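Putative malic enzyme ((S)-malate:NAD+ oxidoreductase (decarboxylating)) (Streptococcus pyogenes, PDB 2A9F) probably catalyses the NAD+-dependent oxidative decarboxylation of (S)-malate, as in other malic enzymes, using a divalent metal such as magnesium or manganese. Local coordinates at residues L12-A15 with K16-G20; T32-D35 with L36-Y40; Q149-I152 with K153-I157; I223-E226 with Q227-A230. All blocks are in the same frame, centred on the assembly; numbering follows the deposited sequence.

Contact 1 of 4, residues L12-A15 with K16-G20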
ATOM      1  N   LEU A  12      -1.299  -8.578  23.423  1.00 56.49           N
ATOM      2  CA  LEU A  12      -0.652  -7.409  22.863  1.00 53.65           C
ATOM      3  C   LEU A  12       0.690  -8.053  22.534  1.00 54.75           C
ATOM      4  O   LEU A  12       1.505  -7.532  21.760  1.00 53.62           O
ATOM      5  CB  LEU A  12      -0.508  -6.357  23.963  1.00 51.00           C
ATOM      6  CG  LEU A  12       0.154  -4.995  23.776  1.00 48.55           C
ATOM      7  CD1 LEU A  12      -0.227  -4.356  22.460  1.00 50.59           C
ATOM      8  CD2 LEU A  12      -0.287  -4.124  24.925  1.00 48.73           C
ATOM      9  N   GLU A  13       0.909  -9.218  23.146  1.00 54.85           N
ATOM     10  CA  GLU A  13       2.123  -9.962  22.891  1.00 55.35           C
ATOM     11  C   GLU A  13       2.021 -10.531  21.472  1.00 53.82           C
ATOM     12  O   GLU A  13       3.028 -10.869  20.861  1.00 53.16           O
ATOM     13  CB  GLU A  13       2.352 -11.060  23.958  1.00 55.62           C
ATOM     14  CG  GLU A  13       1.175 -11.966  24.300  1.00 58.53           C
ATOM     15  CD  GLU A  13       1.515 -12.990  25.404  1.00 60.62           C
ATOM     16  OE1 GLU A  13       1.943 -12.564  26.502  1.00 62.97           O
ATOM     17  OE2 GLU A  13       1.357 -14.216  25.179  1.00 60.06           O
ATOM     18  N   GLN A  14       0.802 -10.592  20.939  1.00 52.84           N
ATOM     19  CA  GLN A  14       0.589 -11.090  19.582  1.00 50.76           C
ATOM     20  C   GLN A  14       1.100 -10.075  18.568  1.00 50.61           C
ATOM     21  O   GLN A  14       1.338 -10.419  17.418  1.00 50.31           O
ATOM     22  CB  GLN A  14      -0.890 -11.352  19.283  1.00 50.77           C
ATOM     23  CG  GLN A  14      -1.094 -11.948  17.885  1.00 52.65           C
ATOM     24  CD  GLN A  14      -2.508 -11.785  17.334  1.00 53.47           C
ATOM     25  OE1 GLN A  14      -2.944 -10.677  17.010  1.00 51.90           O
ATOM     26  NE2 GLN A  14      -3.226 -12.895  17.217  1.00 55.93           N
ATOM     27  N   ALA A  15       1.253  -8.822  18.977  1.00 48.91           N
ATOM     28  CA  ALA A  15       1.753  -7.824  18.043  1.00 49.26           C
ATOM     29  C   ALA A  15       3.273  -7.841  18.093  1.00 48.95           C
ATOM     30  O   ALA A  15       3.947  -7.882  17.057  1.00 47.93           O
ATOM     31  CB  ALA A  15       1.229  -6.446  18.406  1.00 49.67           C
ATOM     32  N   LYS A  16       3.783  -7.827  19.320  1.00 48.07           N
ATOM     33  CA  LYS A  16       5.207  -7.841  19.621  1.00 47.12           C
ATOM     34  C   LYS A  16       5.918  -9.008  18.940  1.00 45.79           C
ATOM     35  O   LYS A  16       6.960  -8.836  18.318  1.00 46.08           O
ATOM     36  CB  LYS A  16       5.388  -7.946  21.144  1.00 49.08           C
ATOM     37  CG  LYS A  16       6.826  -8.043  21.624  1.00 49.39           C
ATOM     38  CD  LYS A  16       7.525  -6.715  21.476  1.00 52.69           C
ATOM     39  CE  LYS A  16       8.889  -6.711  22.143  1.00 52.97           C
ATOM     40  NZ  LYS A  16       9.470  -5.345  22.086  1.00 52.91           N
ATOM     41  N   THR A  17       5.325 -10.189  19.059  1.00 44.58           N
ATOM     42  CA  THR A  17       5.875 -11.423  18.512  1.00 44.52           C
ATOM     43  C   THR A  17       5.972 -11.537  17.000  1.00 43.47           C
ATOM     44  O   THR A  17       6.924 -12.102  16.483  1.00 42.29           O
ATOM     45  CB  THR A  17       5.068 -12.633  19.013  1.00 46.41           C
ATOM     46  OG1 THR A  17       5.076 -12.636  20.440  1.00 45.01           O
ATOM     47  CG2 THR A  17       5.680 -13.946  18.513  1.00 48.00           C
ATOM     48  N   PHE A  18       4.981 -11.025  16.290  1.00 43.82           N
ATOM     49  CA  PHE A  18       4.986 -11.120  14.843  1.00 44.88           C
ATOM     50  C   PHE A  18       5.246  -9.795  14.142  1.00 44.13           C
ATOM     51  O   PHE A  18       5.289  -9.758  12.913  1.00 41.60           O
ATOM     52  CB  PHE A  18       3.653 -11.682  14.346  1.00 49.01           C
ATOM     53  CG  PHE A  18       3.240 -12.944  15.024  1.00 52.22           C
ATOM     54  CD1 PHE A  18       2.647 -12.911  16.279  1.00 53.09           C
ATOM     55  CD2 PHE A  18       3.455 -14.178  14.413  1.00 52.55           C
ATOM     56  CE1 PHE A  18       2.269 -14.092  16.921  1.00 53.30           C
ATOM     57  CE2 PHE A  18       3.083 -15.359  15.044  1.00 53.57           C
ATOM     58  CZ  PHE A  18       2.486 -15.316  16.301  1.00 53.51           C
ATOM     59  N   GLY A  19       5.410  -8.719  14.909  1.00 42.46           N
ATOM     60  CA  GLY A  19       5.659  -7.417  14.301  1.00 44.03           C
ATOM     61  C   GLY A  19       4.558  -7.073  13.312  1.00 45.27           C
ATOM     62  O   GLY A  19       4.798  -6.953  12.105  1.00 47.62           O
ATOM     63  N   GLY A  20       3.347  -6.897  13.836  1.00 44.50           N
ATOM     64  CA  GLY A  20       2.202  -6.622  12.998  1.00 42.13           C
ATOM     65  C   GLY A  20       1.493  -7.948  12.740  1.00 42.38           C
ATOM     66  O   GLY A  20       1.917  -9.002  13.244  1.00 41.23           O
TER
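Helix 13-18 is a short N-terminal helix, and Glu13 and Thr17 meet one turn apart on it. The Glu13 carbonyl oxygen takes two bonds from Thr17. Thr17 OG1 reaches Glu13 O at 2.7 Å, and Thr17 N reaches the same oxygen at 3.0 Å. The two donors come from opposite faces of the Glu13 carbonyl plane, so this oxygen is gripped from both. The hydroxyl gets there because it lies beside the backbone N of Thr17 (chi1 -57°) and turns back along the helix. One residue on, Gln14 meets Phe18. The backbone oxygen Gln14 O lies near the ring plane, 3.0 Å from Phe18 CD1 at the ring edge. Gln14 CG is 4.1 Å from Phe18 CE1, and the amide stands almost perpendicular to the ring. Thr17 CG2 sits over one ring face, toward its rim. At the C-terminal end, Ala15 O receives weak bonds from Gly19 N and Gly20 N. Gly19 has positive phi, as the chain leaves the helix for strand 22-26. The second subunit packs against this helix: Leu61 of its helix 58-61 touches Ala15, and just after its strand 22-26, Val28 touches Gln14 and Phe18 while Lys27 bonds to Phe18 O.

Contact 2 of 4, residues T32-D35 with L36-Y40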
ATOM      1  N   THR A  32      15.009 -18.662  -8.328  1.00 57.92           N
ATOM      2  CA  THR A  32      16.119 -18.784  -9.273  1.00 54.60           C
ATOM      3  C   THR A  32      16.286 -17.719 -10.346  1.00 55.29           C
ATOM      4  O   THR A  32      15.360 -16.985 -10.676  1.00 54.97           O
ATOM      5  CB  THR A  32      16.038 -20.100 -10.053  1.00 54.50           C
ATOM      6  OG1 THR A  32      14.991 -20.005 -11.030  1.00 53.10           O
ATOM      7  CG2 THR A  32      15.772 -21.274  -9.113  1.00 49.36           C
ATOM      8  N   LYS A  33      17.489 -17.682 -10.912  1.00 55.62           N
ATOM      9  CA  LYS A  33      17.826 -16.763 -11.987  1.00 56.64           C
ATOM     10  C   LYS A  33      16.787 -16.932 -13.113  1.00 56.28           C
ATOM     11  O   LYS A  33      16.443 -15.973 -13.814  1.00 54.02           O
ATOM     12  CB  LYS A  33      19.223 -17.092 -12.525  1.00 58.03           C
ATOM     13  CG  LYS A  33      19.817 -16.049 -13.469  1.00 61.31           C
ATOM     14  CD  LYS A  33      20.502 -14.915 -12.704  1.00 63.71           C
ATOM     15  CE  LYS A  33      21.919 -15.305 -12.244  1.00 64.10           C
ATOM     16  NZ  LYS A  33      21.966 -16.535 -11.388  1.00 63.36           N
ATOM     17  N   HIS A  34      16.295 -18.156 -13.295  1.00 55.39           N
ATOM     18  CA  HIS A  34      15.305 -18.406 -14.335  1.00 54.13           C
ATOM     19  C   HIS A  34      13.978 -17.824 -13.868  1.00 52.92           C
ATOM     20  O   HIS A  34      13.219 -17.263 -14.654  1.00 51.09           O
ATOM     21  CB  HIS A  34      15.156 -19.914 -14.606  1.00 54.95           C
ATOM     22  CG  HIS A  34      14.236 -20.237 -15.746  1.00 56.49           C
ATOM     23  ND1 HIS A  34      13.140 -21.064 -15.610  1.00 57.10           N
ATOM     24  CD2 HIS A  34      14.252 -19.845 -17.044  1.00 56.96           C
ATOM     25  CE1 HIS A  34      12.523 -21.168 -16.773  1.00 58.15           C
ATOM     26  NE2 HIS A  34      13.177 -20.439 -17.660  1.00 57.16           N
ATOM     27  N   ASP A  35      13.705 -17.954 -12.578  1.00 51.03           N
ATOM     28  CA  ASP A  35      12.475 -17.420 -12.049  1.00 50.55           C
ATOM     29  C   ASP A  35      12.470 -15.887 -12.110  1.00 50.78           C
ATOM     30  O   ASP A  35      11.460 -15.281 -12.464  1.00 53.60           O
ATOM     31  CB  ASP A  35      12.275 -17.902 -10.613  1.00 52.12           C
ATOM     32  CG  ASP A  35      11.911 -19.390 -10.531  1.00 52.10           C
ATOM     33  OD1 ASP A  35      12.022 -19.977  -9.425  1.00 47.89           O
ATOM     34  OD2 ASP A  35      11.498 -19.970 -11.563  1.00 52.73           O
ATOM     35  N   LEU A  36      13.595 -15.253 -11.806  1.00 49.02           N
ATOM     36  CA  LEU A  36      13.648 -13.798 -11.805  1.00 48.60           C
ATOM     37  C   LEU A  36      13.607 -13.196 -13.197  1.00 50.77           C
ATOM     38  O   LEU A  36      13.305 -12.006 -13.355  1.00 50.12           O
ATOM     39  CB  LEU A  36      14.905 -13.309 -11.093  1.00 49.47           C
ATOM     40  CG  LEU A  36      15.256 -13.899  -9.726  1.00 49.13           C
ATOM     41  CD1 LEU A  36      16.676 -13.494  -9.383  1.00 51.81           C
ATOM     42  CD2 LEU A  36      14.280 -13.442  -8.654  1.00 49.76           C
ATOM     43  N   SER A  37      13.922 -13.999 -14.208  1.00 51.14           N
ATOM     44  CA  SER A  37      13.910 -13.490 -15.575  1.00 52.45           C
ATOM     45  C   SER A  37      12.484 -13.464 -16.098  1.00 53.94           C
ATOM     46  O   SER A  37      12.199 -12.898 -17.150  1.00 54.17           O
ATOM     47  CB  SER A  37      14.801 -14.343 -16.483  1.00 52.64           C
ATOM     48  OG  SER A  37      14.493 -15.723 -16.385  1.00 53.82           O
ATOM     49  N   ILE A  38      11.594 -14.076 -15.335  1.00 55.28           N
ATOM     50  CA  ILE A  38      10.192 -14.146 -15.680  1.00 57.22           C
ATOM     51  C   ILE A  38       9.401 -13.170 -14.799  1.00 58.17           C
ATOM     52  O   ILE A  38       8.585 -12.386 -15.298  1.00 60.03           O
ATOM     53  CB  ILE A  38       9.681 -15.588 -15.483  1.00 57.13           C
ATOM     54  CG1 ILE A  38      10.391 -16.515 -16.476  1.00 55.60           C
ATOM     55  CG2 ILE A  38       8.170 -15.645 -15.649  1.00 58.60           C
ATOM     56  CD1 ILE A  38      10.012 -17.976 -16.351  1.00 52.70           C
ATOM     57  N   ALA A  39       9.660 -13.205 -13.493  1.00 57.49           N
ATOM     58  CA  ALA A  39       8.971 -12.326 -12.553  1.00 56.45           C
ATOM     59  C   ALA A  39       9.537 -10.915 -12.538  1.00 56.46           C
ATOM     60  O   ALA A  39       8.861  -9.993 -12.096  1.00 57.05           O
ATOM     61  CB  ALA A  39       9.015 -12.916 -11.136  1.00 55.03           C
ATOM     62  N   TYR A  40      10.763 -10.731 -13.022  1.00 57.61           N
ATOM     63  CA  TYR A  40      11.354  -9.397 -13.021  1.00 58.05           C
ATOM     64  C   TYR A  40      12.172  -9.014 -14.258  1.00 59.43           C
ATOM     65  O   TYR A  40      11.927  -9.493 -15.363  1.00 59.65           O
ATOM     66  CB  TYR A  40      12.202  -9.196 -11.748  1.00 57.04           C
ATOM     67  CG  TYR A  40      12.473  -7.739 -11.427  1.00 56.76           C
ATOM     68  CD1 TYR A  40      11.416  -6.835 -11.256  1.00 56.75           C
ATOM     69  CD2 TYR A  40      13.777  -7.244 -11.385  1.00 55.04           C
ATOM     70  CE1 TYR A  40      11.652  -5.476 -11.064  1.00 56.44           C
ATOM     71  CE2 TYR A  40      14.031  -5.891 -11.194  1.00 55.27           C
ATOM     72  CZ  TYR A  40      12.965  -5.007 -11.042  1.00 57.52           C
ATOM     73  OH  TYR A  40      13.213  -3.657 -10.922  1.00 57.34           O
TER
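Ser37 CB lies 3.5 Å from Lys33 O, one helical turn back on helix 33-39. From CB the side chain is a single step to OG, which donates to His34 O at 2.6 Å. Ser37 OG also lies 3.2 Å from Lys33 O. OG stands between the backbone N and the carbonyl carbon (chi1 52°), and this bends it back over the preceding turn. The hydroxyl arrives above the plane of the His34 carbonyl, at a C=O...OG angle of 113°. Ser37 N adds a weak bond to His34 O and another to Lys33 O. The next residue, Ile38, runs past the same His34 carbonyl. Its CG1 is 3.4 Å from His34 O, and its CD1 goes on to the imidazole, lying over one face near the rim, 4.1 Å from His34 CE1. Leu36 CG rests 3.2 Å from Thr32 O, the oxygen that accepts from Leu36 N. Asp35 O takes both Ile38 N and Ala39 N.

At the helix start Thr32 and Asp35 form a capping box. Asp35 N donates to Thr32 OG1 at 2.9 Å. Leu98 of the second subunit packs on Leu36 and on Tyr40, the predicted proton donor, which follows the helix. The chemistry is mainly that of a helix start. The Thr32 hydroxyl takes up first-turn N-H groups, those of Asp35 and, weakly, His34. The Asp35 carboxylate turns back to Thr32 N and Lys31 N by weak bonds, and the acid would probably also suit the positive end of the helix dipole.

Contact 3 of 4, residues Q149-I152 with K153-I157; sequences QRLI and KECHI
The backbone is the last turn of helix 143-154, with Lys153 N bonded to Gln149 O at 3.1 Å and Glu154 N to Arg150 O at 2.9 Å, before Cys155 leaves helical angles. On the side-chain level Arg150 and Glu154, four residues apart, form a salt bridge. Arg150 NE donates to Glu154 OE2 at 2.9 Å, with an N-H...O angle of 141°. OE2 is met on its syn side and lies close to the guanidinium plane, at the edge of the group. The two flat groups are nearly coplanar, 27° apart, and the side chains run side by side in the same direction. Arg150 bends at its second and third torsions, which folds NE round toward Glu154. Its CD comes along too, 3.3 Å from Glu154 OE2. Glu154 is extended beyond CG, and its CB lies 3.1 Å from Arg150 O.

Each charge has a further partner on helix 117-127. Arg150 NH2 makes a salt bridge to Glu118, and Glu154 OE1 makes one to Lys125. Each group thus has two partners of opposite charge, which would probably favour the charged forms. On another side of the turn Leu151 CD1 touches Cys155 SG loosely, at 4.5 Å.

The turn belongs to the beta-alpha-beta unit of strand 133-136, helix 143-154 and strand 159-161. Leu151 packs on Leu136 of the first strand and on Ile121 and Val124 of helix 117-127. Ile157, in the loop leading to strand 159-161, reaches Ile134.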
ATOM      1  N   GLN A 149     -17.472  11.481  -0.710  1.00 59.82           N
ATOM      2  CA  GLN A 149     -18.244  11.943  -1.857  1.00 59.50           C
ATOM      3  C   GLN A 149     -17.365  12.441  -3.000  1.00 57.90           C
ATOM      4  O   GLN A 149     -17.628  12.158  -4.170  1.00 57.17           O
ATOM      5  CB  GLN A 149     -19.220  13.032  -1.417  1.00 61.90           C
ATOM      6  CG  GLN A 149     -20.198  12.558  -0.341  1.00 65.12           C
ATOM      7  CD  GLN A 149     -20.942  11.284  -0.736  1.00 67.78           C
ATOM      8  OE1 GLN A 149     -21.824  11.303  -1.600  1.00 66.15           O
ATOM      9  NE2 GLN A 149     -20.578  10.169  -0.105  1.00 68.48           N
ATOM     10  N   ARG A 150     -16.322  13.184  -2.661  1.00 54.95           N
ATOM     11  CA  ARG A 150     -15.410  13.690  -3.671  1.00 54.66           C
ATOM     12  C   ARG A 150     -14.623  12.513  -4.262  1.00 54.84           C
ATOM     13  O   ARG A 150     -14.226  12.544  -5.429  1.00 54.66           O
ATOM     14  CB  ARG A 150     -14.440  14.705  -3.047  1.00 52.56           C
ATOM     15  CG  ARG A 150     -15.007  16.106  -2.850  1.00 50.94           C
ATOM     16  CD  ARG A 150     -14.838  16.970  -4.102  1.00 46.80           C
ATOM     17  NE  ARG A 150     -13.435  17.303  -4.321  1.00 43.23           N
ATOM     18  CZ  ARG A 150     -12.726  18.100  -3.524  1.00 42.44           C
ATOM     19  NH1 ARG A 150     -13.291  18.655  -2.459  1.00 40.78           N
ATOM     20  NH2 ARG A 150     -11.443  18.321  -3.778  1.00 41.97           N
ATOM     21  N   LEU A 151     -14.410  11.478  -3.448  1.00 54.21           N
ATOM     22  CA  LEU A 151     -13.649  10.291  -3.852  1.00 53.23           C
ATOM     23  C   LEU A 151     -14.460   9.357  -4.741  1.00 54.16           C
ATOM     24  O   LEU A 151     -13.943   8.773  -5.699  1.00 52.94           O
ATOM     25  CB  LEU A 151     -13.179   9.545  -2.605  1.00 50.05           C
ATOM     26  CG  LEU A 151     -11.686   9.416  -2.305  1.00 46.04           C
ATOM     27  CD1 LEU A 151     -10.889  10.555  -2.868  1.00 44.62           C
ATOM     28  CD2 LEU A 151     -11.537   9.338  -0.810  1.00 45.25           C
ATOM     29  N   ILE A 152     -15.736   9.220  -4.401  1.00 55.47           N
ATOM     30  CA  ILE A 152     -16.663   8.391  -5.151  1.00 57.06           C
ATOM     31  C   ILE A 152     -16.854   8.982  -6.542  1.00 60.37           C
ATOM     32  O   ILE A 152     -16.873   8.265  -7.542  1.00 61.89           O
ATOM     33  CB  ILE A 152     -18.041   8.357  -4.465  1.00 55.60           C
ATOM     34  CG1 ILE A 152     -17.998   7.422  -3.251  1.00 55.88           C
ATOM     35  CG2 ILE A 152     -19.108   7.959  -5.473  1.00 54.12           C
ATOM     36  CD1 ILE A 152     -19.308   7.354  -2.477  1.00 53.65           C
ATOM     37  N   LYS A 153     -17.007  10.302  -6.582  1.00 62.97           N
ATOM     38  CA  LYS A 153     -17.226  11.034  -7.819  1.00 64.02           C
ATOM     39  C   LYS A 153     -15.978  11.101  -8.686  1.00 63.51           C
ATOM     40  O   LYS A 153     -16.022  10.763  -9.866  1.00 64.33           O
ATOM     41  CB  LYS A 153     -17.727  12.451  -7.497  1.00 64.48           C
ATOM     42  CG  LYS A 153     -19.175  12.733  -7.911  1.00 65.74           C
ATOM     43  CD  LYS A 153     -19.323  12.733  -9.446  1.00 67.36           C
ATOM     44  CE  LYS A 153     -20.710  13.188  -9.932  1.00 67.61           C
ATOM     45  NZ  LYS A 153     -21.843  12.245  -9.624  1.00 65.66           N
ATOM     46  N   GLU A 154     -14.861  11.510  -8.098  1.00 63.53           N
ATOM     47  CA  GLU A 154     -13.613  11.635  -8.841  1.00 63.68           C
ATOM     48  C   GLU A 154     -12.803  10.361  -9.125  1.00 63.55           C
ATOM     49  O   GLU A 154     -11.903  10.392  -9.960  1.00 63.57           O
ATOM     50  CB  GLU A 154     -12.722  12.675  -8.148  1.00 64.38           C
ATOM     51  CG  GLU A 154     -13.204  14.109  -8.355  1.00 66.29           C
ATOM     52  CD  GLU A 154     -12.609  15.103  -7.371  1.00 67.35           C
ATOM     53  OE1 GLU A 154     -11.379  15.082  -7.155  1.00 68.97           O
ATOM     54  OE2 GLU A 154     -13.380  15.919  -6.821  1.00 68.27           O
ATOM     55  N   CYS A 155     -13.109   9.248  -8.459  1.00 63.98           N
ATOM     56  CA  CYS A 155     -12.359   8.006  -8.683  1.00 63.66           C
ATOM     57  C   CYS A 155     -12.930   7.046  -9.719  1.00 64.89           C
ATOM     58  O   CYS A 155     -14.144   6.987  -9.941  1.00 63.53           O
ATOM     59  CB  CYS A 155     -12.181   7.238  -7.375  1.00 63.27           C
ATOM     60  SG  CYS A 155     -10.808   7.792  -6.374  1.00 60.00           S
ATOM     61  N   HIS A 156     -12.031   6.273 -10.325  1.00 66.07           N
ATOM     62  CA  HIS A 156     -12.398   5.290 -11.346  1.00 66.91           C
ATOM     63  C   HIS A 156     -12.570   3.896 -10.735  1.00 64.98           C
ATOM     64  O   HIS A 156     -12.862   2.923 -11.436  1.00 65.10           O
ATOM     65  CB  HIS A 156     -11.330   5.258 -12.452  1.00 70.43           C
ATOM     66  CG  HIS A 156     -11.031   6.605 -13.034  1.00 74.62           C
ATOM     67  ND1 HIS A 156     -10.290   7.558 -12.366  1.00 76.04           N
ATOM     68  CD2 HIS A 156     -11.412   7.178 -14.201  1.00 76.13           C
ATOM     69  CE1 HIS A 156     -10.227   8.658 -13.095  1.00 76.97           C
ATOM     70  NE2 HIS A 156     -10.900   8.454 -14.215  1.00 77.93           N
ATOM     71  N   ILE A 157     -12.381   3.814  -9.424  1.00 62.41           N
ATOM     72  CA  ILE A 157     -12.530   2.562  -8.706  1.00 59.96           C
ATOM     73  C   ILE A 157     -13.486   2.809  -7.561  1.00 58.60           C
ATOM     74  O   ILE A 157     -13.642   3.933  -7.113  1.00 60.06           O
ATOM     75  CB  ILE A 157     -11.182   2.049  -8.160  1.00 59.05           C
ATOM     76  CG1 ILE A 157     -10.473   3.157  -7.370  1.00 58.42           C
ATOM     77  CG2 ILE A 157     -10.321   1.550  -9.309  1.00 57.13           C
ATOM     78  CD1 ILE A 157      -9.195   2.699  -6.675  1.00 56.51           C
TER

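Contact 4 of 4, residues I223-E226 with Q227-A230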
ATOM      1  N   ILE A 223     -39.577  16.419  14.338  1.00 47.27           N
ATOM      2  CA  ILE A 223     -39.863  15.771  13.068  1.00 46.67           C
ATOM      3  C   ILE A 223     -39.567  16.633  11.842  1.00 45.47           C
ATOM      4  O   ILE A 223     -39.857  17.829  11.830  1.00 44.13           O
ATOM      5  CB  ILE A 223     -41.341  15.368  12.999  1.00 45.66           C
ATOM      6  CG1 ILE A 223     -41.671  14.425  14.155  1.00 43.94           C
ATOM      7  CG2 ILE A 223     -41.647  14.749  11.642  1.00 44.91           C
ATOM      8  CD1 ILE A 223     -43.155  14.261  14.414  1.00 41.31           C
ATOM      9  N   ILE A 224     -38.983  16.023  10.816  1.00 44.62           N
ATOM     10  CA  ILE A 224     -38.703  16.743   9.584  1.00 45.71           C
ATOM     11  C   ILE A 224     -40.027  16.793   8.833  1.00 46.53           C
ATOM     12  O   ILE A 224     -40.440  15.811   8.226  1.00 46.90           O
ATOM     13  CB  ILE A 224     -37.643  16.020   8.727  1.00 43.51           C
ATOM     14  CG1 ILE A 224     -36.265  16.219   9.358  1.00 43.92           C
ATOM     15  CG2 ILE A 224     -37.658  16.550   7.297  1.00 43.53           C
ATOM     16  CD1 ILE A 224     -35.118  15.898   8.446  1.00 43.39           C
ATOM     17  N   ASN A 225     -40.724  17.917   8.907  1.00 48.65           N
ATOM     18  CA  ASN A 225     -41.999  18.020   8.215  1.00 52.09           C
ATOM     19  C   ASN A 225     -41.848  18.937   7.025  1.00 52.30           C
ATOM     20  O   ASN A 225     -41.271  20.012   7.128  1.00 53.90           O
ATOM     21  CB  ASN A 225     -43.089  18.552   9.141  1.00 53.39           C
ATOM     22  CG  ASN A 225     -44.455  18.542   8.481  1.00 54.65           C
ATOM     23  OD1 ASN A 225     -44.582  18.867   7.306  1.00 54.28           O
ATOM     24  ND2 ASN A 225     -45.481  18.181   9.238  1.00 56.57           N
ATOM     25  N   GLU A 226     -42.375  18.514   5.890  1.00 53.65           N
ATOM     26  CA  GLU A 226     -42.245  19.306   4.680  1.00 55.57           C
ATOM     27  C   GLU A 226     -42.998  20.629   4.740  1.00 56.52           C
ATOM     28  O   GLU A 226     -42.509  21.646   4.248  1.00 55.52           O
ATOM     29  CB  GLU A 226     -42.712  18.491   3.475  1.00 54.61           C
ATOM     30  CG  GLU A 226     -42.432  19.145   2.148  1.00 53.15           C
ATOM     31  CD  GLU A 226     -42.857  18.278   0.975  1.00 54.90           C
ATOM     32  OE1 GLU A 226     -42.629  18.720  -0.167  1.00 55.03           O
ATOM     33  OE2 GLU A 226     -43.415  17.166   1.188  1.00 51.98           O
ATOM     34  N   GLN A 227     -44.182  20.611   5.347  1.00 58.42           N
ATOM     35  CA  GLN A 227     -44.997  21.811   5.442  1.00 60.74           C
ATOM     36  C   GLN A 227     -44.613  22.719   6.602  1.00 63.10           C
ATOM     37  O   GLN A 227     -45.436  23.481   7.103  1.00 63.62           O
ATOM     38  CB  GLN A 227     -46.483  21.445   5.531  1.00 58.87           C
ATOM     39  CG  GLN A 227     -46.771  20.299   6.447  1.00 56.65           C
ATOM     40  CD  GLN A 227     -48.214  20.232   6.868  1.00 56.88           C
ATOM     41  OE1 GLN A 227     -49.116  20.359   6.040  1.00 56.00           O
ATOM     42  NE2 GLN A 227     -48.447  20.017   8.165  1.00 54.21           N
ATOM     43  N   GLU A 228     -43.360  22.626   7.030  1.00 65.46           N
ATOM     44  CA  GLU A 228     -42.849  23.469   8.102  1.00 66.34           C
ATOM     45  C   GLU A 228     -41.497  23.992   7.647  1.00 67.10           C
ATOM     46  O   GLU A 228     -40.462  23.483   8.078  1.00 67.80           O
ATOM     47  CB  GLU A 228     -42.679  22.676   9.404  1.00 65.51           C
ATOM     48  CG  GLU A 228     -43.972  22.212  10.044  1.00 65.76           C
ATOM     49  CD  GLU A 228     -43.759  21.518  11.383  1.00 65.09           C
ATOM     50  OE1 GLU A 228     -43.152  22.129  12.280  1.00 65.38           O
ATOM     51  OE2 GLU A 228     -44.205  20.366  11.546  1.00 64.38           O
ATOM     52  N   ALA A 229     -41.505  24.984   6.754  1.00 68.66           N
ATOM     53  CA  ALA A 229     -40.264  25.575   6.251  1.00 69.74           C
ATOM     54  C   ALA A 229     -39.486  26.167   7.430  1.00 70.90           C
ATOM     55  O   ALA A 229     -39.194  27.364   7.476  1.00 70.72           O
ATOM     56  CB  ALA A 229     -40.572  26.653   5.227  1.00 69.78           C
ATOM     57  N   ALA A 230     -39.176  25.296   8.384  1.00 71.65           N
ATOM     58  CA  ALA A 230     -38.447  25.632   9.593  1.00 72.66           C
ATOM     59  C   ALA A 230     -37.351  24.584   9.751  1.00 73.52           C
ATOM     60  O   ALA A 230     -36.816  24.391  10.842  1.00 73.88           O
ATOM     61  CB  ALA A 230     -39.385  25.594  10.796  1.00 70.66           C
TER
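Asn225 overlaps the side chains of Gln227 and Glu228, which lie two and three residues further along the chain. Its amide is nearly parallel to that of Gln227, with the planes 10° apart, although the two side chains run obliquely to each other. Asn225 OD1 accepts from Gln227 N at 2.7 Å, but OD1 is crowded by another atom, so this bond is doubtful. Asn225 CG is anti to the backbone N (chi1 -174°) and beside the carbonyl carbon. This puts the amide on the side of the residues that follow, where it meets Gln227.

Glu228 meets the same residue in another way. Its chain crosses Asn225 at about a right angle, and the carboxylate and amide planes are 55° apart. Glu228 OE2 lies 3.2 Å from Asn225 CB, and Glu228 CG is 3.9 Å from that same CB. Asn225 CB is therefore packed along the acid's chain as far as its end. Lys248 packs on both Asn225 and Gln227 from a neighbouring loop. Glu226 leans on Lys241 and Val242 of helix 239-243.

The backbone makes a type I beta turn from Asn225 to Glu228. It is closed by a weak bond from Glu228 N to Asn225 O at 3.3 Å. Asparagine at the first position of such a turn, with its side-chain oxygen turned to the N-H two residues on, is consistent with an Asx turn, as far as the place of OD1 can be trusted.

Overall arrangement
All four contacts are local and follow in series along the chain. None nests in or crosses another. Contact 1 forms the short N-terminal helix, and contact 2 the helix beyond strand 22-26. Their centres are about 33 Å apart, and both touch the second subunit, so this N-terminal part joins the dimer. Contact 3 ends the helix between strands 133-136 and 159-161 of the parallel sheet. Contact 4 closes a tight turn after strand 222-223, outermost in the mixed sheet of this chain, in the NAD-binding domain. Its centre is about 68 Å from that of contact 2, across the chain's centre.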